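Local coordinates for probable sugar ABC transporter, sugar-binding protein (Streptococcus pneumoniae, PDB 2W7Y) that binds the blood group A-trisaccharide and probably delivers such sugars to an ABC transporter for uptake, at residues A[155-160]-A[385-390]. Residues are numbered along the deposited sequence; the frame is centred on the assembly and turned at random.
Sequences QLFTMG and VPTVSD. With GAL (beta-D-galactopyranose), chain C; A2G (2-acetamido-2-deoxy-alpha-D-galactopyranose), chain B.
Phe157 and Thr387 form a small, buried, purely apolar contact between strand 157-164 and the loop leading into helix 388-392, where Phe157 lines the glycan pocket. Thr387 CG2 lies 3.6 Å from Phe157 CD2 and reaches CE2 almost as closely, coming to the ring obliquely while the two side chains cross at about a right angle. The selenomethionine Met159 adds its methyl CE at the ring edge, in plane, and that carbon is 4.2 Å from Thr387 CG2. Strand 302-306 bridges the segments, bonding through its backbone to Met159 and Val385 and touching Phe157, Met159 and Thr387.

Thr387 divides its two branches between separate tasks. With OG1 between the backbone N and the carbonyl carbon (chi1 54°), CG2 is left anti to the carbonyl carbon; the methyl points to the ring while OG1 N-caps the helix, accepting from Asp390 N at 3.3 Å. Asn212 holds the same turn through Pro386 O and Val388 N.

Phe157, the centre of an inverse gamma turn, also meets the sugars. Its CZ is 3.4 Å from O7 of the N-acetylgalactosamine acetamido group, near the ring plane, and CE1 is 3.5 Å from galactose O4, approached obliquely. Trp282, which hydrogen-bonds the N-acetylgalactosamine, packs edge-to-face with Phe157. Upstream, Gln155 extends beyond CG and gives galactose O6 a weak bond from NE2 (2.8 Å, 128° at the hydrogen). Here the capped helix start backs Phe157; aromatic side chains against sugar, with polar ones at the hydroxyls, are usual in carbohydrate sites of solute-binding proteins.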
ATOM      1  N   GLN A 155      -4.420   0.309  -9.272  1.00 23.42           N
ATOM      2  CA  GLN A 155      -3.760   1.445  -8.648  1.00 23.39           C
ATOM      3  C   GLN A 155      -2.461   0.953  -8.040  1.00 23.34           C
ATOM      4  O   GLN A 155      -2.468   0.017  -7.247  1.00 23.38           O
ATOM      5  CB  GLN A 155      -4.625   2.006  -7.530  1.00 23.57           C
ATOM      6  CG  GLN A 155      -5.905   2.654  -7.968  1.00 23.76           C
ATOM      7  CD  GLN A 155      -6.875   2.825  -6.822  1.00 23.30           C
ATOM      8  OE1 GLN A 155      -7.969   2.281  -6.854  1.00 23.15           O
ATOM      9  NE2 GLN A 155      -6.475   3.576  -5.797  1.00 23.11           N
ATOM     10  N   LEU A 156      -1.351   1.582  -8.404  1.00 23.08           N
ATOM     11  CA  LEU A 156      -0.046   1.180  -7.900  1.00 22.78           C
ATOM     12  C   LEU A 156       0.174   1.572  -6.441  1.00 22.60           C
ATOM     13  O   LEU A 156      -0.250   2.639  -6.002  1.00 22.24           O
ATOM     14  CB  LEU A 156       1.058   1.762  -8.783  1.00 22.83           C
ATOM     15  CG  LEU A 156       1.705   0.894  -9.867  1.00 23.14           C
ATOM     16  CD1 LEU A 156       0.843  -0.284 -10.333  1.00 22.81           C
ATOM     17  CD2 LEU A 156       2.125   1.765 -11.036  1.00 22.91           C
ATOM     18  N   PHE A 157       0.846   0.693  -5.702  1.00 22.72           N
ATOM     19  CA  PHE A 157       1.188   0.943  -4.308  1.00 22.71           C
ATOM     20  C   PHE A 157       2.424   1.841  -4.231  1.00 22.84           C
ATOM     21  O   PHE A 157       3.472   1.457  -3.698  1.00 22.69           O
ATOM     22  CB  PHE A 157       1.403  -0.373  -3.551  1.00 22.56           C
ATOM     23  CG  PHE A 157       0.880  -0.347  -2.143  1.00 22.70           C
ATOM     24  CD1 PHE A 157      -0.419  -0.759  -1.866  1.00 22.44           C
ATOM     25  CD2 PHE A 157       1.673   0.114  -1.097  1.00 22.13           C
ATOM     26  CE1 PHE A 157      -0.918  -0.726  -0.568  1.00 22.78           C
ATOM     27  CE2 PHE A 157       1.180   0.147   0.200  1.00 22.51           C
ATOM     28  CZ  PHE A 157      -0.116  -0.269   0.468  1.00 22.42           C
ATOM     29  N   THR A 158       2.275   3.042  -4.781  1.00 23.10           N
ATOM     30  CA  THR A 158       3.336   4.034  -4.853  1.00 23.38           C
ATOM     31  C   THR A 158       3.278   4.858  -3.575  1.00 23.69           C
ATOM     32  O   THR A 158       2.311   5.584  -3.339  1.00 23.62           O
ATOM     33  CB  THR A 158       3.155   4.925  -6.107  1.00 23.30           C
ATOM     34  OG1 THR A 158       3.042   4.086  -7.261  1.00 23.00           O
ATOM     35  CG2 THR A 158       4.327   5.898  -6.290  1.00 22.96           C
HETATM   36  N   MSE A 159       4.311   4.730  -2.749  1.00 24.09           N
HETATM   37  CA  MSE A 159       4.271   5.296  -1.403  1.00 25.24           C
HETATM   38  C   MSE A 159       5.546   6.001  -0.919  1.00 24.05           C
HETATM   39  O   MSE A 159       6.596   5.373  -0.744  1.00 23.84           O
HETATM   40  CB  MSE A 159       3.840   4.219  -0.404  1.00 24.74           C
HETATM   41  CG  MSE A 159       4.075   4.578   1.047  1.00 25.82           C
HETATM   42 SE   MSE A 159       3.044   3.458   2.242  1.00 30.36          SE
HETATM   43  CE  MSE A 159       3.552   1.714   1.576  1.00 26.80           C
ATOM     44  N   GLY A 160       5.431   7.308  -0.705  1.00 23.63           N
ATOM     45  CA  GLY A 160       6.402   8.063   0.080  1.00 23.10           C
ATOM     46  C   GLY A 160       5.790   8.346   1.439  1.00 22.88           C
ATOM     47  O   GLY A 160       5.242   7.449   2.084  1.00 22.65           O
ATOM     48  N   VAL A 385      11.935   0.188  -2.757  1.00 23.10           N
ATOM     49  CA  VAL A 385      11.649  -1.154  -2.237  1.00 23.13           C
ATOM     50  C   VAL A 385      10.183  -1.568  -2.457  1.00 23.11           C
ATOM     51  O   VAL A 385       9.311  -0.707  -2.572  1.00 23.03           O
ATOM     52  CB  VAL A 385      12.014  -1.294  -0.716  1.00 23.10           C
ATOM     53  CG1 VAL A 385      13.518  -1.181  -0.501  1.00 23.04           C
ATOM     54  CG2 VAL A 385      11.262  -0.280   0.141  1.00 23.09           C
ATOM     55  N   PRO A 386       9.913  -2.890  -2.543  1.00 23.13           N
ATOM     56  CA  PRO A 386       8.527  -3.350  -2.552  1.00 23.13           C
ATOM     57  C   PRO A 386       7.997  -3.478  -1.121  1.00 23.08           C
ATOM     58  O   PRO A 386       8.772  -3.398  -0.166  1.00 23.21           O
ATOM     59  CB  PRO A 386       8.622  -4.725  -3.218  1.00 22.96           C
ATOM     60  CG  PRO A 386       9.971  -5.228  -2.840  1.00 23.10           C
ATOM     61  CD  PRO A 386      10.864  -4.015  -2.657  1.00 23.19           C
ATOM     62  N   THR A 387       6.693  -3.668  -0.967  1.00 23.07           N
ATOM     63  CA  THR A 387       6.118  -3.829   0.370  1.00 23.20           C
ATOM     64  C   THR A 387       6.421  -5.220   0.908  1.00 23.39           C
ATOM     65  O   THR A 387       6.431  -6.200   0.149  1.00 23.44           O
ATOM     66  CB  THR A 387       4.593  -3.620   0.396  1.00 23.01           C
ATOM     67  OG1 THR A 387       3.979  -4.488  -0.564  1.00 23.40           O
ATOM     68  CG2 THR A 387       4.229  -2.179   0.094  1.00 22.91           C
ATOM     69  N   VAL A 388       6.676  -5.290   2.214  1.00 23.31           N
ATOM     70  CA  VAL A 388       6.800  -6.555   2.944  1.00 23.37           C
ATOM     71  C   VAL A 388       5.663  -7.513   2.568  1.00 23.42           C
ATOM     72  O   VAL A 388       5.896  -8.704   2.342  1.00 23.55           O
ATOM     73  CB  VAL A 388       6.824  -6.317   4.487  1.00 23.38           C
ATOM     74  CG1 VAL A 388       6.534  -7.605   5.259  1.00 23.43           C
ATOM     75  CG2 VAL A 388       8.160  -5.718   4.921  1.00 23.19           C
ATOM     76  N   SER A 389       4.450  -6.971   2.483  1.00 23.24           N
ATOM     77  CA  SER A 389       3.254  -7.731   2.129  1.00 23.33           C
ATOM     78  C   SER A 389       3.345  -8.433   0.773  1.00 23.20           C
ATOM     79  O   SER A 389       2.940  -9.585   0.645  1.00 23.25           O
ATOM     80  CB  SER A 389       2.030  -6.809   2.157  1.00 23.40           C
ATOM     81  OG  SER A 389       0.832  -7.563   2.124  1.00 24.38           O
ATOM     82  N   ASP A 390       3.874  -7.736  -0.232  1.00 23.36           N
ATOM     83  CA  ASP A 390       3.981  -8.270  -1.593  1.00 23.21           C
ATOM     84  C   ASP A 390       4.992  -9.401  -1.697  1.00 23.11           C
ATOM     85  O   ASP A 390       4.728 -10.437  -2.315  1.00 22.99           O
ATOM     86  CB  ASP A 390       4.355  -7.157  -2.582  1.00 23.28           C
ATOM     87  CG  ASP A 390       3.149  -6.363  -3.065  1.00 23.69           C
ATOM     88  OD1 ASP A 390       3.341  -5.460  -3.906  1.00 24.52           O
ATOM     89  OD2 ASP A 390       2.014  -6.640  -2.620  1.00 23.32           O
TER
HETATM   90  C1  GAL C   1      -6.853   2.228  -1.973  1.00 16.73           C
HETATM   91  C2  GAL C   1      -6.493   1.436  -0.715  1.00 16.42           C
HETATM   92  C3  GAL C   1      -5.035   1.681  -0.317  1.00 16.01           C
HETATM   93  C4  GAL C   1      -4.084   1.534  -1.511  1.00 15.18           C
HETATM   94  C5  GAL C   1      -4.588   2.415  -2.662  1.00 16.26           C
HETATM   95  C6  GAL C   1      -3.715   2.365  -3.919  1.00 16.08           C
HETATM   96  O1  GAL C   1      -8.093   1.769  -2.461  1.00 20.41           O
HETATM   97  O2  GAL C   1      -7.361   1.846   0.322  1.00 16.02           O
HETATM   98  O3  GAL C   1      -4.671   0.813   0.731  1.00 15.78           O
HETATM   99  O4  GAL C   1      -4.020   0.176  -1.882  1.00 12.44           O
HETATM  100  O5  GAL C   1      -5.907   2.035  -3.004  1.00 16.42           O
HETATM  101  O6  GAL C   1      -3.940   3.536  -4.682  1.00 15.93           O
HETATM  102  O5  A2G B   3      -3.854   2.433   2.281  1.00 15.14           O
HETATM  103  C1  A2G B   3      -3.782   1.113   1.678  1.00 14.61           C
HETATM  104  C2  A2G B   3      -3.565   0.103   2.794  1.00 14.31           C
HETATM  105  N2  A2G B   3      -3.522  -1.263   2.272  1.00 13.82           N
HETATM  106  C3  A2G B   3      -4.728   0.185   3.792  1.00 14.75           C
HETATM  107  O3  A2G B   3      -4.589  -0.822   4.796  1.00 15.05           O
HETATM  108  C4  A2G B   3      -4.811   1.584   4.405  1.00 15.13           C
HETATM  109  O4  A2G B   3      -3.636   1.855   5.181  1.00 15.66           O
HETATM  110  C5  A2G B   3      -4.935   2.610   3.271  1.00 15.36           C
HETATM  111  C6  A2G B   3      -4.938   4.044   3.797  1.00 14.71           C
HETATM  112  O6  A2G B   3      -4.933   4.936   2.681  1.00 15.36           O
HETATM  113  C7  A2G B   3      -2.513  -2.086   2.537  1.00 13.20           C
HETATM  114  O7  A2G B   3      -1.521  -1.788   3.203  1.00 12.15           O
HETATM  115  C8  A2G B   3      -2.664  -3.475   1.924  1.00 13.02           C